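Local coordinates for protein Baccell_00875 (PDB 5NO8) that probably removes, as a polysaccharide lyase, the L-rhamnose that caps glucuronic acid on complex arabinogalactan proteins, at residues G170-Y175 with N325-A330; E276-E281 with G301-V306; R352-N357 with L418-D423; Y369-D374 with P675-Q680. All coordinates share one frame; numbering follows the deposited sequence.

Contact 1. Residues G170-Y175 with N325-A330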
loop_
_atom_site.group_PDB
_atom_site.type_symbol
_atom_site.label_atom_id
_atom_site.label_comp_id
_atom_site.label_asym_id
_atom_site.label_seq_id
_atom_site.Cartn_x
_atom_site.Cartn_y
_atom_site.Cartn_z
ATOM N N GLY A 170 -9.227 1.895 -13.761
ATOM C CA GLY A 170 -9.689 3.139 -14.379
ATOM C C GLY A 170 -10.655 2.998 -15.527
ATOM O O GLY A 170 -10.677 3.863 -16.419
ATOM N N GLY A 171 -11.456 1.942 -15.534
ATOM C CA GLY A 171 -12.504 1.800 -16.559
ATOM C C GLY A 171 -11.885 1.642 -17.942
ATOM O O GLY A 171 -11.062 0.738 -18.159
ATOM N N SER A 172 -12.262 2.529 -18.870
ATOM C CA SER A 172 -11.720 2.508 -20.233
ATOM C C SER A 172 -10.248 2.838 -20.271
ATOM O O SER A 172 -9.587 2.496 -21.245
ATOM C CB SER A 172 -12.464 3.471 -21.169
ATOM O OG SER A 172 -13.870 3.269 -21.109
ATOM N N ALA A 173 -9.753 3.516 -19.230
ATOM C CA ALA A 173 -8.353 3.919 -19.137
ATOM C C ALA A 173 -7.637 3.158 -18.044
ATOM O O ALA A 173 -6.658 3.642 -17.457
ATOM C CB ALA A 173 -8.278 5.402 -18.880
ATOM N N ALA A 174 -8.108 1.937 -17.777
ATOM C CA ALA A 174 -7.447 1.077 -16.824
ATOM C C ALA A 174 -6.061 0.660 -17.332
ATOM O O ALA A 174 -5.797 0.648 -18.518
ATOM C CB ALA A 174 -8.297 -0.149 -16.559
ATOM N N TYR A 175 -5.184 0.309 -16.396
ATOM C CA TYR A 175 -3.856 -0.138 -16.718
ATOM C C TYR A 175 -3.241 -0.934 -15.577
ATOM O O TYR A 175 -3.726 -0.941 -14.457
ATOM C CB TYR A 175 -2.952 1.045 -17.103
ATOM C CG TYR A 175 -2.678 2.042 -16.003
ATOM C CD1 TYR A 175 -1.816 1.747 -14.942
ATOM C CD2 TYR A 175 -3.294 3.282 -16.010
ATOM C CE1 TYR A 175 -1.577 2.658 -13.943
ATOM C CE2 TYR A 175 -3.031 4.208 -15.034
ATOM C CZ TYR A 175 -2.166 3.887 -14.007
ATOM O OH TYR A 175 -1.949 4.784 -13.004
ATOM N N ASN A 325 -17.926 6.487 -26.105
ATOM C CA ASN A 325 -18.279 5.433 -25.176
ATOM C C ASN A 325 -17.211 5.107 -24.123
ATOM O O ASN A 325 -17.244 4.028 -23.528
ATOM C CB ASN A 325 -18.629 4.173 -25.978
ATOM C CG ASN A 325 -17.421 3.539 -26.655
ATOM O OD1 ASN A 325 -16.388 4.156 -26.858
ATOM N ND2 ASN A 325 -17.561 2.273 -26.999
ATOM N N LYS A 326 -16.280 6.020 -23.902
ATOM C CA LYS A 326 -15.211 5.772 -22.934
ATOM C C LYS A 326 -15.500 6.520 -21.636
ATOM O O LYS A 326 -16.123 7.611 -21.639
ATOM C CB LYS A 326 -13.866 6.229 -23.489
ATOM C CG LYS A 326 -13.511 5.696 -24.862
ATOM C CD LYS A 326 -12.844 4.357 -24.769
ATOM C CE LYS A 326 -12.426 3.869 -26.142
ATOM N NZ LYS A 326 -12.204 2.400 -26.087
ATOM N N GLN A 327 -15.009 5.948 -20.535
ATOM C CA GLN A 327 -15.103 6.592 -19.235
ATOM C C GLN A 327 -13.961 6.199 -18.361
ATOM O O GLN A 327 -13.455 5.082 -18.424
ATOM C CB GLN A 327 -16.414 6.307 -18.509
ATOM C CG GLN A 327 -16.645 4.880 -18.090
ATOM C CD GLN A 327 -17.975 4.714 -17.379
ATOM O OE1 GLN A 327 -18.908 4.120 -17.926
ATOM N NE2 GLN A 327 -18.069 5.236 -16.152
ATOM N N THR A 328 -13.578 7.133 -17.522
ATOM C CA THR A 328 -12.585 6.850 -16.478
ATOM C C THR A 328 -12.855 7.767 -15.313
ATOM O O THR A 328 -13.748 8.613 -15.394
ATOM C CB THR A 328 -11.132 6.942 -17.034
ATOM O OG1 THR A 328 -10.188 6.420 -16.084
ATOM C CG2 THR A 328 -10.708 8.345 -17.411
ATOM N N HIS A 329 -12.111 7.599 -14.225
ATOM C CA HIS A 329 -12.380 8.335 -13.006
ATOM C C HIS A 329 -11.148 8.625 -12.150
ATOM O O HIS A 329 -10.041 8.140 -12.424
ATOM C CB HIS A 329 -13.428 7.578 -12.180
ATOM C CG HIS A 329 -12.869 6.460 -11.349
ATOM N ND1 HIS A 329 -12.449 5.268 -11.887
ATOM C CD2 HIS A 329 -12.628 6.381 -10.020
ATOM C CE1 HIS A 329 -12.018 4.481 -10.910
ATOM N NE2 HIS A 329 -12.111 5.131 -9.768
ATOM N N ALA A 330 -11.387 9.467 -11.151
ATOM C CA ALA A 330 -10.489 9.702 -10.028
ATOM C C ALA A 330 -11.259 9.609 -8.721
ATOM O O ALA A 330 -12.436 9.965 -8.670
ATOM C CB ALA A 330 -9.839 11.055 -10.139
HETATM O O HOH W 1 -10.990 1.258 -23.522
HETATM O O HOH W 2 -15.098 1.564 -22.779
#

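Contact 2. Residues E276-E281 with G301-V306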
loop_
_atom_site.group_PDB
_atom_site.type_symbol
_atom_site.label_atom_id
_atom_site.label_comp_id
_atom_site.label_asym_id
_atom_site.label_seq_id
_atom_site.Cartn_x
_atom_site.Cartn_y
_atom_site.Cartn_z
ATOM N N GLU A 276 -7.519 16.872 -13.936
ATOM C CA GLU A 276 -7.051 16.951 -15.318
ATOM C C GLU A 276 -7.153 15.605 -15.988
ATOM O O GLU A 276 -6.863 14.589 -15.362
ATOM C CB GLU A 276 -5.580 17.373 -15.334
ATOM C CG GLU A 276 -5.384 18.818 -14.891
ATOM C CD GLU A 276 -3.966 19.333 -15.104
ATOM O OE1 GLU A 276 -3.071 18.543 -15.501
ATOM O OE2 GLU A 276 -3.758 20.531 -14.858
ATOM N N CYS A 277 -7.576 15.605 -17.244
ATOM C CA CYS A 277 -7.596 14.426 -18.092
ATOM C C CYS A 277 -6.721 14.742 -19.325
ATOM O O CYS A 277 -7.077 15.591 -20.160
ATOM C CB CYS A 277 -9.024 14.103 -18.485
ATOM S SG CYS A 277 -9.208 12.583 -19.474
ATOM N N ARG A 278 -5.578 14.067 -19.414
ATOM C CA ARG A 278 -4.587 14.313 -20.469
ATOM C C ARG A 278 -4.653 13.194 -21.491
ATOM O O ARG A 278 -4.692 12.010 -21.129
ATOM C CB ARG A 278 -3.192 14.397 -19.850
ATOM C CG ARG A 278 -2.009 14.433 -20.814
ATOM C CD ARG A 278 -1.786 15.796 -21.432
ATOM N NE ARG A 278 -1.430 16.810 -20.442
ATOM C CZ ARG A 278 -1.304 18.108 -20.718
ATOM N NH1 ARG A 278 -1.494 18.561 -21.955
ATOM N NH2 ARG A 278 -1.008 18.960 -19.749
ATOM N N SER A 279 -4.616 13.568 -22.764
ATOM C CA SER A 279 -4.594 12.621 -23.877
ATOM C C SER A 279 -3.449 12.995 -24.829
ATOM O O SER A 279 -2.807 14.030 -24.646
ATOM C CB SER A 279 -5.915 12.631 -24.621
ATOM O OG SER A 279 -6.295 13.970 -24.926
ATOM N N LEU A 280 -3.219 12.158 -25.832
ATOM C CA LEU A 280 -2.226 12.465 -26.858
ATOM C C LEU A 280 -2.823 13.498 -27.806
ATOM O O LEU A 280 -2.206 14.504 -28.077
ATOM C CB LEU A 280 -1.838 11.214 -27.626
ATOM C CG LEU A 280 -0.778 11.441 -28.716
ATOM C CD1 LEU A 280 0.578 11.649 -28.074
ATOM C CD2 LEU A 280 -0.776 10.293 -29.703
ATOM N N GLU A 281 -4.028 13.235 -28.287
ATOM C CA GLU A 281 -4.759 14.168 -29.156
ATOM C C GLU A 281 -6.003 14.701 -28.421
ATOM O O GLU A 281 -6.488 14.053 -27.492
ATOM C CB GLU A 281 -5.211 13.466 -30.444
ATOM C CG GLU A 281 -4.134 12.676 -31.187
ATOM C CD GLU A 281 -3.038 13.537 -31.801
ATOM O OE1 GLU A 281 -2.976 14.759 -31.539
ATOM O OE2 GLU A 281 -2.213 12.979 -32.562
ATOM N N GLY A 301 -6.669 22.084 -26.014
ATOM C CA GLY A 301 -5.974 21.064 -26.818
ATOM C C GLY A 301 -6.139 19.668 -26.225
ATOM O O GLY A 301 -7.258 19.200 -26.062
ATOM N N ASN A 302 -5.038 19.019 -25.863
ATOM C CA ASN A 302 -5.123 17.651 -25.327
ATOM C C ASN A 302 -5.200 17.559 -23.786
ATOM O O ASN A 302 -4.796 16.553 -23.178
ATOM C CB ASN A 302 -4.008 16.791 -25.908
ATOM C CG ASN A 302 -2.645 17.223 -25.471
ATOM O OD1 ASN A 302 -2.493 18.081 -24.598
ATOM N ND2 ASN A 302 -1.624 16.639 -26.103
ATOM N N LEU A 303 -5.744 18.612 -23.177
ATOM C CA LEU A 303 -6.009 18.671 -21.770
ATOM C C LEU A 303 -7.472 19.028 -21.590
ATOM O O LEU A 303 -7.963 19.981 -22.195
ATOM C CB LEU A 303 -5.143 19.725 -21.096
ATOM C CG LEU A 303 -5.447 19.901 -19.604
ATOM C CD1 LEU A 303 -5.035 18.637 -18.841
ATOM C CD2 LEU A 303 -4.751 21.142 -19.043
ATOM N N CYS A 304 -8.175 18.243 -20.781
ATOM C CA CYS A 304 -9.535 18.558 -20.337
ATOM C C CYS A 304 -9.460 18.650 -18.841
ATOM O O CYS A 304 -8.836 17.791 -18.230
ATOM C CB CYS A 304 -10.480 17.438 -20.696
ATOM S SG CYS A 304 -10.955 17.505 -22.415
ATOM N N PHE A 305 -10.034 19.694 -18.241
ATOM C CA PHE A 305 -9.996 19.822 -16.799
ATOM C C PHE A 305 -11.269 20.389 -16.188
ATOM O O PHE A 305 -12.070 21.052 -16.846
ATOM C CB PHE A 305 -8.766 20.600 -16.306
ATOM C CG PHE A 305 -8.757 22.063 -16.701
ATOM C CD1 PHE A 305 -8.288 22.452 -17.953
ATOM C CD2 PHE A 305 -9.237 23.037 -15.837
ATOM C CE1 PHE A 305 -8.282 23.791 -18.322
ATOM C CE2 PHE A 305 -9.234 24.384 -16.202
ATOM C CZ PHE A 305 -8.754 24.753 -17.443
ATOM N N VAL A 306 -11.430 20.058 -14.918
ATOM C CA VAL A 306 -12.515 20.481 -14.066
ATOM C C VAL A 306 -11.908 21.211 -12.883
ATOM O O VAL A 306 -10.894 20.757 -12.318
ATOM C CB VAL A 306 -13.248 19.222 -13.528
ATOM C CG1 VAL A 306 -14.257 19.555 -12.450
ATOM C CG2 VAL A 306 -13.924 18.501 -14.659
#

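Contact 3. Residues R352-N357 with L418-D423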
loop_
_atom_site.group_PDB
_atom_site.type_symbol
_atom_site.label_atom_id
_atom_site.label_comp_id
_atom_site.label_asym_id
_atom_site.label_seq_id
_atom_site.Cartn_x
_atom_site.Cartn_y
_atom_site.Cartn_z
ATOM N N ARG A 352 -11.386 7.034 25.123
ATOM C CA ARG A 352 -11.979 5.725 24.813
ATOM C C ARG A 352 -10.960 4.594 24.742
ATOM O O ARG A 352 -11.331 3.450 24.975
ATOM C CB ARG A 352 -12.753 5.767 23.473
ATOM C CG ARG A 352 -13.869 6.801 23.373
ATOM C CD ARG A 352 -14.971 6.573 24.408
ATOM N NE ARG A 352 -15.806 5.398 24.142
ATOM C CZ ARG A 352 -15.743 4.196 24.751
ATOM N NH1 ARG A 352 -14.834 3.898 25.686
ATOM N NH2 ARG A 352 -16.608 3.246 24.401
ATOM N N GLN A 353 -9.703 4.871 24.401
ATOM C CA GLN A 353 -8.748 3.783 24.149
ATOM C C GLN A 353 -7.657 3.652 25.213
ATOM O O GLN A 353 -6.773 2.819 25.062
ATOM C CB GLN A 353 -8.125 3.903 22.748
ATOM C CG GLN A 353 -9.165 3.957 21.627
ATOM C CD GLN A 353 -8.630 3.655 20.235
ATOM O OE1 GLN A 353 -9.150 4.202 19.251
ATOM N NE2 GLN A 353 -7.642 2.742 20.126
ATOM N N GLN A 354 -7.704 4.457 26.275
ATOM C CA GLN A 354 -6.788 4.270 27.407
ATOM C C GLN A 354 -7.497 3.467 28.504
ATOM O O GLN A 354 -8.587 3.813 28.937
ATOM C CB GLN A 354 -6.253 5.601 27.958
ATOM C CG GLN A 354 -5.109 5.405 28.981
ATOM C CD GLN A 354 -4.364 6.673 29.333
ATOM O OE1 GLN A 354 -3.128 6.668 29.545
ATOM N NE2 GLN A 354 -5.079 7.786 29.327
ATOM N N MET A 355 -6.869 2.371 28.932
ATOM C CA MET A 355 -7.365 1.588 30.065
ATOM C C MET A 355 -7.320 2.466 31.326
ATOM O O MET A 355 -6.248 2.912 31.712
ATOM C CB MET A 355 -6.466 0.357 30.279
ATOM C CG MET A 355 -6.862 -0.546 31.462
ATOM S SD MET A 355 -8.545 -1.155 31.372
ATOM C CE MET A 355 -8.383 -2.403 30.086
ATOM N N ASN A 356 -8.480 2.732 31.912
ATOM C CA ASN A 356 -8.605 3.505 33.140
ATOM C C ASN A 356 -9.320 2.621 34.174
ATOM O O ASN A 356 -10.527 2.628 34.295
ATOM C CB ASN A 356 -9.365 4.817 32.884
ATOM C CG ASN A 356 -8.627 5.743 31.923
ATOM O OD1 ASN A 356 -7.396 5.752 31.847
ATOM N ND2 ASN A 356 -9.390 6.534 31.183
ATOM N N ASN A 357 -8.548 1.810 34.875
ATOM C CA ASN A 357 -9.118 0.807 35.778
ATOM C C ASN A 357 -7.951 0.401 36.648
ATOM O O ASN A 357 -7.165 -0.469 36.254
ATOM C CB ASN A 357 -9.691 -0.376 34.971
ATOM C CG ASN A 357 -10.225 -1.519 35.845
ATOM O OD1 ASN A 357 -10.439 -1.379 37.050
ATOM N ND2 ASN A 357 -10.454 -2.657 35.218
ATOM N N LEU A 418 -0.430 10.905 29.279
ATOM C CA LEU A 418 0.876 10.465 28.848
ATOM C C LEU A 418 1.790 10.057 30.005
ATOM O O LEU A 418 2.540 9.085 29.874
ATOM C CB LEU A 418 1.580 11.513 28.019
ATOM C CG LEU A 418 1.035 11.662 26.590
ATOM C CD1 LEU A 418 1.488 12.987 26.026
ATOM C CD2 LEU A 418 1.514 10.500 25.704
ATOM N N LEU A 419 1.739 10.792 31.115
ATOM C CA LEU A 419 2.530 10.400 32.304
ATOM C C LEU A 419 2.122 9.023 32.788
ATOM O O LEU A 419 2.974 8.214 33.158
ATOM C CB LEU A 419 2.439 11.456 33.421
ATOM C CG LEU A 419 3.185 12.744 33.054
ATOM C CD1 LEU A 419 2.716 13.894 33.938
ATOM C CD2 LEU A 419 4.695 12.619 33.135
ATOM N N ARG A 420 0.825 8.737 32.743
ATOM C CA ARG A 420 0.327 7.435 33.095
ATOM C C ARG A 420 0.748 6.362 32.119
ATOM O O ARG A 420 1.078 5.238 32.528
ATOM C CB ARG A 420 -1.181 7.437 33.201
ATOM C CG ARG A 420 -1.683 8.160 34.426
ATOM C CD ARG A 420 -3.187 8.235 34.424
ATOM N NE ARG A 420 -3.794 6.915 34.326
ATOM C CZ ARG A 420 -4.777 6.554 33.496
ATOM N NH1 ARG A 420 -5.363 7.425 32.658
ATOM N NH2 ARG A 420 -5.214 5.293 33.518
ATOM N N TYR A 421 0.710 6.691 30.830
ATOM C CA TYR A 421 1.135 5.738 29.826
ATOM C C TYR A 421 2.596 5.374 29.975
ATOM O O TYR A 421 2.949 4.183 29.999
ATOM C CB TYR A 421 0.920 6.296 28.412
ATOM C CG TYR A 421 1.234 5.284 27.351
ATOM C CD1 TYR A 421 0.629 4.025 27.374
ATOM C CD2 TYR A 421 2.093 5.572 26.320
ATOM C CE1 TYR A 421 0.892 3.088 26.401
ATOM C CE2 TYR A 421 2.331 4.644 25.322
ATOM C CZ TYR A 421 1.736 3.396 25.385
ATOM O OH TYR A 421 1.988 2.469 24.394
ATOM N N ALA A 422 3.436 6.388 30.094
ATOM C CA ALA A 422 4.875 6.198 30.195
ATOM C C ALA A 422 5.279 5.380 31.432
ATOM O O ALA A 422 6.229 4.599 31.379
ATOM C CB ALA A 422 5.599 7.519 30.192
ATOM N N ASP A 423 4.545 5.560 32.514
ATOM C CA ASP A 423 4.673 4.693 33.681
ATOM C C ASP A 423 4.265 3.267 33.423
ATOM O O ASP A 423 4.969 2.344 33.834
ATOM C CB ASP A 423 3.875 5.231 34.851
ATOM C CG ASP A 423 4.762 5.796 35.884
ATOM O OD1 ASP A 423 5.239 6.936 35.706
ATOM O OD2 ASP A 423 5.049 5.047 36.835
#

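Contact 4. Residues Y369-D374 with P675-Q680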
loop_
_atom_site.group_PDB
_atom_site.type_symbol
_atom_site.label_atom_id
_atom_site.label_comp_id
_atom_site.label_asym_id
_atom_site.label_seq_id
_atom_site.Cartn_x
_atom_site.Cartn_y
_atom_site.Cartn_z
ATOM N N TYR A 369 -9.064 -1.046 19.919
ATOM C CA TYR A 369 -10.450 -0.702 20.152
ATOM C C TYR A 369 -11.317 -1.269 19.055
ATOM O O TYR A 369 -10.947 -1.194 17.876
ATOM C CB TYR A 369 -10.601 0.827 20.166
ATOM C CG TYR A 369 -11.934 1.352 20.648
ATOM C CD1 TYR A 369 -12.171 1.558 22.007
ATOM C CD2 TYR A 369 -12.944 1.695 19.755
ATOM C CE1 TYR A 369 -13.379 2.061 22.450
ATOM C CE2 TYR A 369 -14.163 2.194 20.187
ATOM C CZ TYR A 369 -14.369 2.374 21.544
ATOM O OH TYR A 369 -15.548 2.885 21.991
ATOM N N ASP A 370 -12.470 -1.802 19.446
ATOM C CA ASP A 370 -13.420 -2.381 18.516
ATOM C C ASP A 370 -14.481 -1.359 18.206
ATOM O O ASP A 370 -15.325 -1.050 19.067
ATOM C CB ASP A 370 -14.041 -3.653 19.112
ATOM C CG ASP A 370 -14.958 -4.388 18.125
ATOM O OD1 ASP A 370 -15.472 -3.795 17.160
ATOM O OD2 ASP A 370 -15.154 -5.596 18.309
ATOM N N ASN A 371 -14.445 -0.826 16.985
ATOM C CA ASN A 371 -15.396 0.229 16.592
ATOM C C ASN A 371 -16.822 -0.257 16.399
ATOM O O ASN A 371 -17.737 0.542 16.516
ATOM C CB ASN A 371 -14.928 0.967 15.343
ATOM C CG ASN A 371 -13.645 1.741 15.589
ATOM O OD1 ASN A 371 -12.732 1.716 14.783
ATOM N ND2 ASN A 371 -13.581 2.420 16.708
ATOM N N GLU A 372 -17.014 -1.546 16.121
ATOM C CA GLU A 372 -18.379 -2.119 16.071
ATOM C C GLU A 372 -19.012 -2.260 17.459
ATOM O O GLU A 372 -20.186 -1.965 17.634
ATOM C CB GLU A 372 -18.383 -3.464 15.346
ATOM C CG GLU A 372 -18.055 -3.322 13.872
ATOM C CD GLU A 372 -17.916 -4.658 13.120
ATOM O OE1 GLU A 372 -17.466 -5.683 13.702
ATOM O OE2 GLU A 372 -18.225 -4.652 11.905
ATOM N N GLY A 373 -18.230 -2.714 18.428
ATOM C CA GLY A 373 -18.695 -2.898 19.806
ATOM C C GLY A 373 -18.584 -1.653 20.671
ATOM O O GLY A 373 -19.130 -1.630 21.770
ATOM N N ASP A 374 -17.872 -0.631 20.193
ATOM C CA ASP A 374 -17.580 0.576 20.977
ATOM C C ASP A 374 -16.942 0.220 22.336
ATOM O O ASP A 374 -17.414 0.652 23.403
ATOM C CB ASP A 374 -18.849 1.442 21.146
ATOM C CG ASP A 374 -19.309 2.066 19.838
ATOM O OD1 ASP A 374 -18.515 2.767 19.189
ATOM O OD2 ASP A 374 -20.468 1.859 19.455
ATOM N N PRO A 675 -12.745 -2.875 11.164
ATOM C CA PRO A 675 -13.356 -2.214 12.308
ATOM C C PRO A 675 -12.513 -2.095 13.582
ATOM O O PRO A 675 -13.026 -1.560 14.548
ATOM C CB PRO A 675 -14.599 -3.049 12.572
ATOM C CG PRO A 675 -14.346 -4.360 11.962
ATOM C CD PRO A 675 -13.464 -4.106 10.792
ATOM N N TYR A 676 -11.278 -2.601 13.603
ATOM C CA TYR A 676 -10.384 -2.348 14.731
ATOM C C TYR A 676 -9.582 -1.087 14.494
ATOM O O TYR A 676 -9.021 -0.909 13.416
ATOM C CB TYR A 676 -9.363 -3.482 14.982
ATOM C CG TYR A 676 -9.863 -4.711 15.731
ATOM C CD1 TYR A 676 -11.127 -4.761 16.331
ATOM C CD2 TYR A 676 -9.036 -5.831 15.864
ATOM C CE1 TYR A 676 -11.555 -5.893 17.035
ATOM C CE2 TYR A 676 -9.467 -6.967 16.556
ATOM C CZ TYR A 676 -10.724 -6.991 17.120
ATOM O OH TYR A 676 -11.178 -8.105 17.796
ATOM N N ALA A 677 -9.485 -0.250 15.524
ATOM C CA ALA A 677 -8.361 0.684 15.639
ATOM C C ALA A 677 -7.278 -0.070 16.406
ATOM O O ALA A 677 -7.485 -0.500 17.554
ATOM C CB ALA A 677 -8.759 1.934 16.380
ATOM N N ASN A 678 -6.153 -0.278 15.750
ATOM C CA ASN A 678 -5.069 -1.021 16.314
ATOM C C ASN A 678 -3.829 -0.144 16.318
ATOM O O ASN A 678 -3.593 0.573 17.299
ATOM C CB ASN A 678 -4.951 -2.375 15.558
ATOM C CG ASN A 678 -3.938 -3.295 16.179
ATOM O OD1 ASN A 678 -2.977 -2.818 16.757
ATOM N ND2 ASN A 678 -4.141 -4.634 16.064
ATOM N N ASP A 679 -3.060 -0.142 15.237
ATOM C CA ASP A 679 -1.740 0.462 15.190
ATOM C C ASP A 679 -1.575 1.671 14.236
ATOM O O ASP A 679 -0.492 2.228 14.109
ATOM C CB ASP A 679 -0.667 -0.640 14.887
ATOM C CG ASP A 679 -1.034 -1.591 13.732
ATOM O OD1 ASP A 679 -2.230 -1.754 13.342
ATOM O OD2 ASP A 679 -0.065 -2.197 13.187
ATOM N N GLN A 680 -2.659 2.066 13.577
ATOM C CA GLN A 680 -2.643 3.080 12.522
ATOM C C GLN A 680 -2.280 4.485 12.969
ATOM O O GLN A 680 -2.015 5.319 12.113
ATOM C CB GLN A 680 -3.993 3.153 11.762
ATOM C CG GLN A 680 -5.154 3.753 12.562
ATOM C CD GLN A 680 -5.468 2.991 13.823
ATOM O OE1 GLN A 680 -5.564 3.561 14.966
ATOM N NE2 GLN A 680 -5.645 1.705 13.658
#

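Contact 1. Residues G170-Y175 with N325-A330
Ser172 sets its side chain against the backbone of Gln327, and Thr328 sends its hydroxyl back to Gly170. Ser172 OG accepts the amide of Gln327 N at 3.0 Å, in a nearly straight bond (168°). Ser172 N returns a bond to Gln327 O at 2.9 Å. One residue thus serves both backbone polar groups of Gln327. The CB of Ser172 also lies 3.7 Å from Lys326 CD, where the lysine chain bends past it. Thr328 OG1 stands anti to its own backbone N (chi1 -169°), and this turns it to Gly170 O at 2.6 Å. That carbonyl also takes Ala173 N, which arrives from the other face of its plane. Ala173 CB rests 3.5 Å from Thr328 OG1. One water joins Ser172 O to Lys326 NZ. The ring of His329 lies obliquely near Gly170 CA, while its NE2 bonds Asp331. At Gly171 a side chain would run into Gln327 O. Residues 170-175 form two overlapping beta turns, type II' from Gly170 and type I from Gly171. They link strands 163-168 and 175-180, so the contact docks a tight double turn of one beta sheet on strand 326-335 of another.

Contact 2. Residues E276-E281 with G301-V306
This is an antiparallel strand pairing inside a mixed beta sheet, where strand 272-278 runs beside strand 303-309. The short segments 276-278 and 303-306 lie 4.6 Å apart at closest, with 167° between their directions. Cys277 and Cys304 form the hydrogen-bonded pair. Cys277 N gives to Cys304 O at 2.7 Å, and Cys304 N gives back to Cys277 O at 2.9 Å. Their side chains share one face of the sheet but form no disulfide; CB to CB is 4.3 Å. Glu276, Arg278, Leu303 and Phe305 point to the other face. There Leu303 CD1 sits 3.8 Å from Glu276 CB, and the carboxylate of Glu276 goes on to a salt bridge with Arg274. Arg278 bends at chi2 and chi3, which brings its guanidinium back over Leu303, with Leu303 CB above one face. Beyond the strands, Asn302 carries the join. Its O takes Ser279 N. Its OD1 meets Arg278 NH1 at 2.9 Å, near the guanidinium plane, with the amide almost perpendicular to that plane. Its ND2 gives an almost straight bond (176°) to Leu280 O at 3.0 Å, from above the carbonyl plane. With an alanine in place of Asn302, Arg278 NH1 and Leu280 O would probably lose these mates and the guanidinium would be freer to turn. The amide thus acts as donor and acceptor at once, tying a charged side chain and a backbone carbonyl to the end of the strand pair.

Contact 3. Residues R352-N357 with L418-D423
The extended backbone of residues 354-357 passes beside helix 412-429, with Gln354 and Tyr421 nearest at 8.4 Å between their CA atoms, so the side chains make the touch. It joins a helix of the helix-rich C-terminal part of the chain to the loop that follows helix 338-352. Arg420 carries most of it. Its chain leaves the helix toward the loop and turns at chi3 (56°), which brings the guanidinium end-on to Asn356. Gln354 extends toward the helix, with CG anti to its N (chi1 -170°). Its amide crosses the guanidinium obliquely, the two planes 39° apart, and Gln354 CD is 3.6 Å from Arg420 NH1. Beyond it the ring of Tyr421 meets that of Tyr366. The loop carbonyl of Met355 receives a weak bond from Arg420 NH2 at 3.2 Å. Arg420 NH2 also makes a salt bridge with Asp363, which in turn accepts the backbone N of Asn357. The charge on the arginine is therefore probably balanced by this carboxylate. Two acceptors, Met355 O and Asn356 OD1, lie 3.1 Å apart, and the shared NH2 probably offsets their mutual repulsion. Both terminal nitrogens of the guanidinium grip one atom: Asn356 OD1 lies near the guanidinium plane, 2.8 Å from Arg420 NH1 and 2.8 Å from Arg420 NH2.

Contact 4. Residues Y369-D374 with P675-Q680
Backbone hydrogen bonds join Tyr369 to Ala677 and Asn371 to Pro675. Tyr369 N gives to Ala677 O at 2.9 Å, and Ala677 N answers to Tyr369 O at the same length; both donors lie in the plane of the carbonyl they reach. Asn371 N then meets Pro675 O at 2.9 Å, nearly in line with the C=O bond. A CA-H...O contact from Tyr676 to Tyr369 O supplements them. These bonds build a two-residue antiparallel ladder, with Tyr369 opposite Ala677 and Asp370 opposite Tyr676. It is the middle of a small four-stranded antiparallel sheet, in which strand 369-370 lies between 375-376 and 672-677, so chain from near the C-terminus closes on residues some 300 positions earlier. Apolar and edge contacts follow. Tyr369 CB and Ala677 CB are 4.4 Å apart. The ring of Tyr369 leads away to stand edge-to-face with Phe348. With CG beside the backbone N (chi1 -80°), Tyr676 turns its ring edge to the carboxylate of Asp370, CE1 3.8 Å from Asp370 OD2 and the two planes 75° apart. Replacing this tyrosine with an alanine would probably open a gap beside the Asp370 carboxylate, which would lose the ring edge packed against it. The aliphatic part of Glu372 lies on the proline, Glu372 CG 3.7 Å from Pro675 CB. Charges form the last group. Lys602 makes salt bridges with both Asp370 and Glu372, and Arg603 adds a second to Glu372. Asp370 OD1 also receives weak bonds from the amides of Glu372 and Gly373.

Contacts 1 and 2 share one mixed sheet, their centres 14 Å apart. Along the chain contact 2 is nested inside the loop closed by contact 1. Contacts 3 and 4 lie farther along the chain. Their centres are 17 Å apart, their segments alternate in sequence, and they touch where Arg352 and Gln353 pack on Tyr369. Contact 1 is about 49 Å from contact 3 between centres, across the middle of the chain. Contact 1 thus joins two sheets and contact 2 lies within one of them; contact 3 joins a loop to helix 412-429, and contact 4 pairs strand 369-370 with the last strand of the chain, 672-677.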